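Local coordinates for protein CRISPR-associated endonuclease Cas1 (PDB 4XTK) that probably acts as a metal-dependent endonuclease on double-stranded DNA in CRISPR adaptive immunity, forming a homodimer that joins a Cas2 homodimer, at residues V114-Q119 against A235-P240; E160-M165 against V242-F247; S206-T211 against F228-D233. All blocks are in the same frame, centred on the assembly; numbering follows the deposited sequence.

Contact 1: residues V114-Q119 against A235-P240; sequences VSRSFQ and AELFKP
Ser117 and Leu237 mark the point where two helix segments run side by side, their CA atoms only 4.5 Å apart. The axes of 114-119 and 235-240 approach to 8.1 Å and differ by just 3° in N-to-C direction, a nearly exact parallel pairing. Such closeness suits the small serine. With its hydroxyl turned beside its own backbone N (chi1 -76°), Ser117 OG lies 3.1 Å from Glu236 O and 3.2 Å from Glu236 CB, while its hydrogen bond goes back to Ile113 O, one turn earlier. Leu237 CD1 is 3.8 Å from Ser117 OG.

The other branch of Leu237 reaches the looser flank, where Arg116 is partly exposed. There Leu237 CD2 is 3.8 Å from Arg116 CB, the two side chains crossing at about a right angle. Bends at chi2 and chi3 fold the arginine chain back, bringing NE to 4.0 Å from CD2, so that the chain is in van der Waals contact with this methyl; NH1 makes a weak hydrogen bond to Asn120 OD1.

Glu236 points its CB at the serine but turns its carboxylate away, toward the probable manganese site that it would share with Glu155 and His221. OE1 forms salt bridges with Arg159 and with Lys239, whose NZ lies 3.3 Å away in a weak hydrogen bond; NZ is also bonded to Tyr201 OH. These basic groups probably orient the carboxylate. Helix 148-166 packs against Val114, Phe118 and Glu236, helix 188-208 against Ala235 and Lys239, and helix 301-316 against Leu237 and Phe238.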
loop_
_atom_site.group_PDB
_atom_site.type_symbol
_atom_site.label_atom_id
_atom_site.label_comp_id
_atom_site.label_asym_id
_atom_site.label_seq_id
_atom_site.Cartn_x
_atom_site.Cartn_y
_atom_site.Cartn_z
ATOM N N VAL E 114 3.266 -19.169 19.076
ATOM C CA VAL E 114 2.785 -20.402 19.674
ATOM C C VAL E 114 2.894 -20.361 21.194
ATOM O O VAL E 114 1.955 -20.725 21.899
ATOM C CB VAL E 114 3.565 -21.617 19.127
ATOM C CG1 VAL E 114 3.225 -22.880 19.910
ATOM C CG2 VAL E 114 3.270 -21.798 17.648
ATOM N N SER E 115 4.041 -19.905 21.687
ATOM C CA SER E 115 4.294 -19.827 23.122
ATOM C C SER E 115 3.223 -18.998 23.833
ATOM O O SER E 115 2.669 -19.420 24.850
ATOM C CB SER E 115 5.681 -19.232 23.382
ATOM O OG SER E 115 5.977 -19.199 24.765
ATOM N N ARG E 116 2.925 -17.825 23.283
ATOM C CA ARG E 116 1.952 -16.928 23.889
ATOM C C ARG E 116 0.532 -17.463 23.725
ATOM O O ARG E 116 -0.269 -17.398 24.658
ATOM C CB ARG E 116 2.076 -15.525 23.288
ATOM C CG ARG E 116 3.412 -14.834 23.583
ATOM C CD ARG E 116 3.340 -13.980 24.850
ATOM N NE ARG E 116 2.234 -13.025 24.799
ATOM C CZ ARG E 116 1.166 -13.071 25.590
ATOM N NH1 ARG E 116 1.058 -14.024 26.509
ATOM N NH2 ARG E 116 0.204 -12.165 25.465
ATOM N N SER E 117 0.227 -17.997 22.543
ATOM C CA SER E 117 -1.067 -18.633 22.296
ATOM C C SER E 117 -1.372 -19.718 23.326
ATOM O O SER E 117 -2.496 -19.824 23.820
ATOM C CB SER E 117 -1.115 -19.239 20.891
ATOM O OG SER E 117 -1.297 -18.238 19.907
ATOM N N PHE E 118 -0.364 -20.522 23.643
ATOM C CA PHE E 118 -0.540 -21.608 24.594
ATOM C C PHE E 118 -0.787 -21.070 25.993
ATOM O O PHE E 118 -1.643 -21.574 26.714
ATOM C CB PHE E 118 0.680 -22.540 24.603
ATOM C CG PHE E 118 0.745 -23.476 23.428
ATOM C CD1 PHE E 118 -0.154 -23.368 22.384
ATOM C CD2 PHE E 118 1.697 -24.472 23.375
ATOM C CE1 PHE E 118 -0.095 -24.228 21.302
ATOM C CE2 PHE E 118 1.758 -25.333 22.296
ATOM C CZ PHE E 118 0.859 -25.209 21.262
ATOM N N GLN E 119 -0.037 -20.047 26.383
ATOM C CA GLN E 119 -0.166 -19.543 27.741
ATOM C C GLN E 119 -1.505 -18.832 27.918
ATOM O O GLN E 119 -2.112 -18.902 28.984
ATOM C CB GLN E 119 0.992 -18.614 28.099
ATOM C CG GLN E 119 1.062 -18.318 29.591
ATOM C CD GLN E 119 1.054 -19.589 30.439
ATOM O OE1 GLN E 119 1.787 -20.542 30.166
ATOM N NE2 GLN E 119 0.208 -19.609 31.464
ATOM N N ALA E 235 -3.773 -13.001 15.653
ATOM C CA ALA E 235 -5.092 -13.373 16.171
ATOM C C ALA E 235 -5.061 -14.626 17.053
ATOM O O ALA E 235 -5.929 -14.807 17.905
ATOM C CB ALA E 235 -6.068 -13.579 15.024
ATOM N N GLU E 236 -4.067 -15.485 16.850
ATOM C CA GLU E 236 -3.961 -16.714 17.634
ATOM C C GLU E 236 -3.831 -16.425 19.129
ATOM O O GLU E 236 -4.235 -17.230 19.965
ATOM C CB GLU E 236 -2.773 -17.561 17.164
ATOM C CG GLU E 236 -2.831 -18.011 15.705
ATOM C CD GLU E 236 -3.849 -19.117 15.435
ATOM O OE1 GLU E 236 -4.745 -19.343 16.275
ATOM O OE2 GLU E 236 -3.746 -19.768 14.367
ATOM N N LEU E 237 -3.277 -15.265 19.456
ATOM C CA LEU E 237 -3.063 -14.891 20.844
ATOM C C LEU E 237 -4.354 -14.462 21.525
ATOM O O LEU E 237 -4.515 -14.625 22.734
ATOM C CB LEU E 237 -2.044 -13.754 20.941
ATOM C CG LEU E 237 -0.550 -14.089 20.919
ATOM C CD1 LEU E 237 -0.115 -14.644 19.572
ATOM C CD2 LEU E 237 0.264 -12.858 21.286
ATOM N N PHE E 238 -5.236 -13.838 20.754
ATOM C CA PHE E 238 -6.404 -13.188 21.328
ATOM C C PHE E 238 -7.718 -13.949 21.184
ATOM O O PHE E 238 -8.765 -13.467 21.623
ATOM C CB PHE E 238 -6.510 -11.790 20.737
ATOM C CG PHE E 238 -5.284 -10.970 20.974
ATOM C CD1 PHE E 238 -5.139 -10.254 22.146
ATOM C CD2 PHE E 238 -4.248 -10.963 20.053
ATOM C CE1 PHE E 238 -3.998 -9.518 22.386
ATOM C CE2 PHE E 238 -3.109 -10.234 20.283
ATOM C CZ PHE E 238 -2.981 -9.510 21.452
ATOM N N LYS E 239 -7.664 -15.126 20.571
ATOM C CA LYS E 239 -8.864 -15.933 20.365
ATOM C C LYS E 239 -9.581 -16.303 21.683
ATOM O O LYS E 239 -10.814 -16.227 21.756
ATOM C CB LYS E 239 -8.521 -17.197 19.562
ATOM C CG LYS E 239 -8.511 -16.992 18.053
ATOM C CD LYS E 239 -8.008 -18.225 17.293
ATOM C CE LYS E 239 -8.217 -18.045 15.788
ATOM N NZ LYS E 239 -7.745 -19.203 14.991
ATOM N N PRO E 240 -8.828 -16.719 22.721
ATOM C CA PRO E 240 -9.533 -16.973 23.984
ATOM C C PRO E 240 -10.201 -15.752 24.632
ATOM O O PRO E 240 -11.380 -15.829 24.977
ATOM C CB PRO E 240 -8.424 -17.508 24.897
ATOM C CG PRO E 240 -7.420 -18.074 23.974
ATOM C CD PRO E 240 -7.432 -17.186 22.775
#

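Contact 2: residues E160-M165 against V242-F247; sequences EEYYSM and VVDRLF
Tyr162 OH donates a hydrogen bond to Asp244 OD2 at 2.5 Å, the one polar bond between the helix segments 160-165 and 242-247. The two side chains come from opposite directions, which lets them span backbones whose nearest CA atoms, those of Tyr163 and Asp244, are 9.1 Å apart. OD2 receives the hydroxyl on its anti side, somewhat out of the carboxylate plane, and sits at the edge of the phenol ring, whose plane is 35° from that of the carboxylate. With CG anti to the backbone N (chi1 159°), Tyr162 carries its ring across the gap.

Asp244 sits in a wider, pi-type turn (242-244) of helix 230-252, in which its N probably bonds to Lys239 O, five residues back, within the helical domain of the Cas1 fold. The second carboxylate oxygen faces Tyr163. Asp244 OD1 lies near the plane of that ring, at its edge, 3.7 Å from CE1, and the planes are steeply inclined at 72°. Tyr163 is thus packed crosswise to the aspartate, with CD2 of Tyr162 over one of its faces. Met121, Phe124 and Leu125 of helix 103-127 flank Tyr162, while Ile193 of helix 188-208 touches both Tyr163 and Phe247.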
loop_
_atom_site.group_PDB
_atom_site.type_symbol
_atom_site.label_atom_id
_atom_site.label_comp_id
_atom_site.label_asym_id
_atom_site.label_seq_id
_atom_site.Cartn_x
_atom_site.Cartn_y
_atom_site.Cartn_z
ATOM N N GLU E 160 -7.549 -27.603 19.314
ATOM C CA GLU E 160 -8.664 -28.547 19.279
ATOM C C GLU E 160 -8.876 -29.205 20.643
ATOM O O GLU E 160 -10.011 -29.404 21.075
ATOM C CB GLU E 160 -8.437 -29.606 18.205
ATOM N N GLU E 161 -7.779 -29.531 21.318
ATOM C CA GLU E 161 -7.846 -30.069 22.673
ATOM C C GLU E 161 -8.380 -29.012 23.638
ATOM O O GLU E 161 -9.178 -29.299 24.538
ATOM C CB GLU E 161 -6.468 -30.558 23.121
ATOM C CG GLU E 161 -6.388 -30.942 24.579
ATOM C CD GLU E 161 -7.317 -32.087 24.920
ATOM O OE1 GLU E 161 -7.600 -32.905 24.019
ATOM O OE2 GLU E 161 -7.767 -32.170 26.085
ATOM N N TYR E 162 -7.922 -27.785 23.438
ATOM C CA TYR E 162 -8.369 -26.655 24.222
ATOM C C TYR E 162 -9.877 -26.467 24.071
ATOM O O TYR E 162 -10.583 -26.240 25.055
ATOM C CB TYR E 162 -7.605 -25.405 23.792
ATOM C CG TYR E 162 -8.274 -24.101 24.129
ATOM C CD1 TYR E 162 -8.081 -23.497 25.362
ATOM C CD2 TYR E 162 -9.089 -23.462 23.205
ATOM C CE1 TYR E 162 -8.691 -22.298 25.669
ATOM C CE2 TYR E 162 -9.703 -22.266 23.502
ATOM C CZ TYR E 162 -9.499 -21.688 24.733
ATOM O OH TYR E 162 -10.103 -20.497 25.026
ATOM N N TYR E 163 -10.364 -26.586 22.839
ATOM C CA TYR E 163 -11.790 -26.451 22.557
ATOM C C TYR E 163 -12.624 -27.546 23.231
ATOM O O TYR E 163 -13.746 -27.291 23.680
ATOM C CB TYR E 163 -12.030 -26.454 21.047
ATOM C CG TYR E 163 -11.878 -25.091 20.415
ATOM C CD1 TYR E 163 -12.383 -23.959 21.040
ATOM C CD2 TYR E 163 -11.219 -24.930 19.197
ATOM C CE1 TYR E 163 -12.248 -22.704 20.471
ATOM C CE2 TYR E 163 -11.079 -23.676 18.620
ATOM C CZ TYR E 163 -11.596 -22.567 19.263
ATOM O OH TYR E 163 -11.466 -21.315 18.708
ATOM N N SER E 164 -12.074 -28.754 23.309
ATOM C CA SER E 164 -12.736 -29.849 24.010
ATOM C C SER E 164 -12.862 -29.536 25.492
ATOM O O SER E 164 -13.849 -29.905 26.125
ATOM C CB SER E 164 -11.981 -31.166 23.822
ATOM O OG SER E 164 -12.092 -31.632 22.488
ATOM N N MET E 165 -11.864 -28.851 26.044
ATOM C CA MET E 165 -11.907 -28.487 27.454
ATOM C C MET E 165 -12.907 -27.358 27.663
ATOM O O MET E 165 -13.529 -27.260 28.719
ATOM C CB MET E 165 -10.524 -28.080 27.965
ATOM C CG MET E 165 -9.459 -29.175 27.876
ATOM S SD MET E 165 -9.910 -30.709 28.721
ATOM C CE MET E 165 -10.409 -30.110 30.332
ATOM N N VAL E 242 -11.061 -12.756 23.513
ATOM C CA VAL E 242 -12.098 -12.075 22.751
ATOM C C VAL E 242 -13.191 -13.038 22.305
ATOM O O VAL E 242 -14.314 -12.979 22.797
ATOM C CB VAL E 242 -11.524 -11.369 21.514
ATOM C CG1 VAL E 242 -12.630 -10.679 20.757
ATOM C CG2 VAL E 242 -10.460 -10.369 21.924
ATOM N N VAL E 243 -12.851 -13.931 21.383
ATOM C CA VAL E 243 -13.827 -14.840 20.786
ATOM C C VAL E 243 -14.434 -15.848 21.764
ATOM O O VAL E 243 -15.656 -15.983 21.840
ATOM C CB VAL E 243 -13.206 -15.631 19.626
ATOM C CG1 VAL E 243 -14.226 -16.590 19.034
ATOM C CG2 VAL E 243 -12.672 -14.681 18.563
ATOM N N ASP E 244 -13.585 -16.556 22.503
ATOM C CA ASP E 244 -14.055 -17.650 23.353
ATOM C C ASP E 244 -14.830 -17.153 24.575
ATOM O O ASP E 244 -15.866 -17.717 24.939
ATOM C CB ASP E 244 -12.880 -18.521 23.801
ATOM C CG ASP E 244 -12.137 -19.140 22.630
ATOM O OD1 ASP E 244 -12.710 -19.207 21.520
ATOM O OD2 ASP E 244 -10.978 -19.563 22.823
ATOM N N ARG E 245 -14.322 -16.104 25.211
ATOM C CA ARG E 245 -15.035 -15.477 26.313
ATOM C C ARG E 245 -16.426 -15.044 25.860
ATOM O O ARG E 245 -17.415 -15.241 26.567
ATOM C CB ARG E 245 -14.254 -14.277 26.851
ATOM C CG ARG E 245 -15.063 -13.376 27.778
ATOM C CD ARG E 245 -14.151 -12.510 28.628
ATOM N NE ARG E 245 -13.284 -13.318 29.485
ATOM C CZ ARG E 245 -11.976 -13.123 29.627
ATOM N NH1 ARG E 245 -11.373 -12.140 28.966
ATOM N NH2 ARG E 245 -11.271 -13.912 30.430
ATOM N N LEU E 246 -16.489 -14.474 24.664
ATOM C CA LEU E 246 -17.743 -14.009 24.096
ATOM C C LEU E 246 -18.677 -15.180 23.800
ATOM O O LEU E 246 -19.880 -15.104 24.044
ATOM C CB LEU E 246 -17.471 -13.210 22.827
ATOM C CG LEU E 246 -18.556 -12.282 22.311
ATOM C CD1 LEU E 246 -18.928 -11.288 23.394
ATOM C CD2 LEU E 246 -18.047 -11.572 21.070
ATOM N N PHE E 247 -18.110 -16.266 23.282
ATOM C CA PHE E 247 -18.890 -17.453 22.931
ATOM C C PHE E 247 -19.559 -18.072 24.151
ATOM O O PHE E 247 -20.753 -18.378 24.125
ATOM C CB PHE E 247 -18.007 -18.491 22.233
ATOM C CG PHE E 247 -18.539 -19.887 22.317
ATOM C CD1 PHE E 247 -19.662 -20.260 21.597
ATOM C CD2 PHE E 247 -17.921 -20.829 23.125
ATOM C CE1 PHE E 247 -20.163 -21.549 21.684
ATOM C CE2 PHE E 247 -18.417 -22.123 23.214
ATOM C CZ PHE E 247 -19.537 -22.481 22.492
#

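Contact 3: residues S206-T211 against F228-D233; sequences SLIYQT and FSLNLD
Ile208 places CG1 beside its backbone N (chi1 -69°) and then extends to CD1 (chi2 175°), which brings the CD1 methyl against the first turn of helix 230-252. Tyr209 swings its ring beside its own N (chi1 -82°) and sends its hydroxyl to the ring of Phe228. Ile208 CD1 touches two successive residues of that turn, Leu230 and Asn231: it is 3.9 Å from Leu230 CG, 3.7 Å from Asn231 N and 4.0 Å from Asn231 CB.

At the other end of the contact, Tyr209 OH lies 3.3 Å from Phe228 CE1, with the side chains crossing at about a right angle. Arg84 of the second subunit packs on Tyr209 and Asn88 of that subunit on Phe228, which places this end at the dimer interface.

A type I turn, Ile208 to Thr211, directs the chain after helix 188-208. Its Ile208 O accepts both Thr211 N, at 2.7 Å, and Thr211 OG1, at 2.6 Å, the hydroxyl bonding in the carbonyl plane on a lone pair.

No hydrogen bond joins the two segments. Asn231 ND2 instead binds Tyr201 O, and Asp233 OD1 bonds His221 ND1, consistent with a second-shell role for Asp233 behind a probable manganese ligand. The chemistry therefore implies that van der Waals packing holds the pair together, while the Asn231 amide and the Asp233 carboxylate are bonded outside it.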
loop_
_atom_site.group_PDB
_atom_site.type_symbol
_atom_site.label_atom_id
_atom_site.label_comp_id
_atom_site.label_asym_id
_atom_site.label_seq_id
_atom_site.Cartn_x
_atom_site.Cartn_y
_atom_site.Cartn_z
ATOM N N SER E 206 -6.942 -4.475 10.416
ATOM C CA SER E 206 -7.065 -3.029 10.343
ATOM C C SER E 206 -6.020 -2.371 11.245
ATOM O O SER E 206 -5.509 -1.297 10.930
ATOM C CB SER E 206 -8.483 -2.567 10.715
ATOM O OG SER E 206 -8.767 -2.792 12.082
ATOM N N LEU E 207 -5.691 -3.026 12.354
ATOM C CA LEU E 207 -4.692 -2.484 13.267
ATOM C C LEU E 207 -3.283 -2.578 12.677
ATOM O O LEU E 207 -2.443 -1.710 12.924
ATOM C CB LEU E 207 -4.759 -3.192 14.624
ATOM C CG LEU E 207 -5.992 -2.828 15.465
ATOM C CD1 LEU E 207 -5.968 -3.527 16.813
ATOM C CD2 LEU E 207 -6.144 -1.309 15.643
ATOM N N ILE E 208 -3.028 -3.626 11.896
ATOM C CA ILE E 208 -1.744 -3.772 11.225
ATOM C C ILE E 208 -1.558 -2.636 10.211
ATOM O O ILE E 208 -0.474 -2.065 10.090
ATOM C CB ILE E 208 -1.616 -5.143 10.523
ATOM C CG1 ILE E 208 -1.529 -6.277 11.556
ATOM C CG2 ILE E 208 -0.377 -5.180 9.629
ATOM C CD1 ILE E 208 -1.534 -7.684 10.937
ATOM N N TYR E 209 -2.630 -2.290 9.505
ATOM C CA TYR E 209 -2.596 -1.181 8.558
ATOM C C TYR E 209 -2.291 0.146 9.248
ATOM O O TYR E 209 -1.956 1.128 8.591
ATOM C CB TYR E 209 -3.923 -1.066 7.807
ATOM C CG TYR E 209 -4.080 -1.999 6.621
ATOM C CD1 TYR E 209 -3.061 -2.155 5.691
ATOM C CD2 TYR E 209 -5.266 -2.711 6.423
ATOM C CE1 TYR E 209 -3.209 -2.992 4.609
ATOM C CE2 TYR E 209 -5.426 -3.553 5.340
ATOM C CZ TYR E 209 -4.397 -3.691 4.435
ATOM O OH TYR E 209 -4.556 -4.531 3.356
ATOM N N GLN E 210 -2.421 0.181 10.568
ATOM C CA GLN E 210 -2.090 1.383 11.323
ATOM C C GLN E 210 -0.651 1.316 11.814
ATOM O O GLN E 210 -0.217 2.169 12.578
ATOM C CB GLN E 210 -3.049 1.581 12.500
ATOM C CG GLN E 210 -4.517 1.622 12.090
ATOM C CD GLN E 210 -5.462 1.810 13.262
ATOM O OE1 GLN E 210 -5.034 2.009 14.400
ATOM N NE2 GLN E 210 -6.757 1.714 12.993
ATOM N N THR E 211 0.074 0.285 11.387
ATOM C CA THR E 211 1.491 0.120 11.739
ATOM C C THR E 211 2.416 0.179 10.527
ATOM O O THR E 211 1.996 0.505 9.415
ATOM C CB THR E 211 1.777 -1.219 12.454
ATOM O OG1 THR E 211 1.681 -2.296 11.511
ATOM C CG2 THR E 211 0.822 -1.434 13.618
ATOM N N PHE E 228 -3.947 -12.475 3.280
ATOM C CA PHE E 228 -3.302 -11.960 4.491
ATOM C C PHE E 228 -2.962 -13.095 5.448
ATOM O O PHE E 228 -3.762 -14.000 5.647
ATOM C CB PHE E 228 -4.197 -10.928 5.197
ATOM C CG PHE E 228 -4.681 -9.819 4.295
ATOM C CD1 PHE E 228 -3.809 -8.822 3.866
ATOM C CD2 PHE E 228 -6.005 -9.771 3.877
ATOM C CE1 PHE E 228 -4.247 -7.795 3.031
ATOM C CE2 PHE E 228 -6.446 -8.750 3.043
ATOM C CZ PHE E 228 -5.561 -7.760 2.620
ATOM N N SER E 229 -1.779 -13.015 6.049
ATOM C CA SER E 229 -1.205 -14.074 6.882
ATOM C C SER E 229 -0.914 -13.571 8.292
ATOM O O SER E 229 -1.304 -14.197 9.284
ATOM C CB SER E 229 0.073 -14.644 6.253
ATOM O OG SER E 229 -0.226 -15.441 5.122
ATOM N N LEU E 230 -0.128 -12.500 8.364
ATOM C CA LEU E 230 0.267 -11.900 9.633
ATOM C C LEU E 230 -0.905 -11.672 10.603
ATOM O O LEU E 230 -0.754 -11.862 11.813
ATOM C CB LEU E 230 0.997 -10.578 9.376
ATOM C CG LEU E 230 1.589 -9.958 10.639
ATOM C CD1 LEU E 230 2.541 -10.937 11.301
ATOM C CD2 LEU E 230 2.269 -8.618 10.355
ATOM N N ASN E 231 -2.065 -11.268 10.090
ATOM C CA ASN E 231 -3.224 -11.061 10.961
ATOM C C ASN E 231 -3.688 -12.377 11.578
ATOM O O ASN E 231 -4.097 -12.417 12.741
ATOM C CB ASN E 231 -4.375 -10.403 10.202
ATOM C CG ASN E 231 -4.869 -11.254 9.068
ATOM O OD1 ASN E 231 -4.077 -11.917 8.397
ATOM N ND2 ASN E 231 -6.177 -11.251 8.842
ATOM N N LEU E 232 -3.610 -13.453 10.798
ATOM C CA LEU E 232 -3.924 -14.780 11.315
ATOM C C LEU E 232 -2.970 -15.184 12.450
ATOM O O LEU E 232 -3.398 -15.710 13.475
ATOM C CB LEU E 232 -3.871 -15.808 10.193
ATOM C CG LEU E 232 -4.793 -15.566 8.999
ATOM C CD1 LEU E 232 -4.681 -16.735 8.023
ATOM C CD2 LEU E 232 -6.241 -15.358 9.446
ATOM N N ASP E 233 -1.679 -14.923 12.262
ATOM C CA ASP E 233 -0.673 -15.202 13.284
ATOM C C ASP E 233 -0.994 -14.523 14.621
ATOM O O ASP E 233 -1.079 -15.174 15.667
ATOM C CB ASP E 233 0.706 -14.749 12.800
ATOM C CG ASP E 233 1.390 -15.776 11.924
ATOM O OD1 ASP E 233 0.721 -16.731 11.472
ATOM O OD2 ASP E 233 2.604 -15.618 11.679
#

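In the fold
Helix 230-252, with the residues just before it, supplies one side of all three contacts, its first turn meeting the end of helix 188-208 and the turn after it in contact 3, and later turns meeting helix 103-127 in contact 1 and helix 148-166 in contact 2. The centres of contacts 1 and 2 are about 11 Å apart and the two touch: Pro240 CB packs on Tyr162 OH at 3.4 Å. Contacts 2 and 3 remain separate, their nearest atoms about 10 Å apart. The probable manganese site lies at contact 1, where the side chain of Glu236 is about 3 Å from that of His221 and about 4 Å from that of Glu155; contact 2 is set further off, with Tyr163 about 7 Å from Glu236, side chain to side chain.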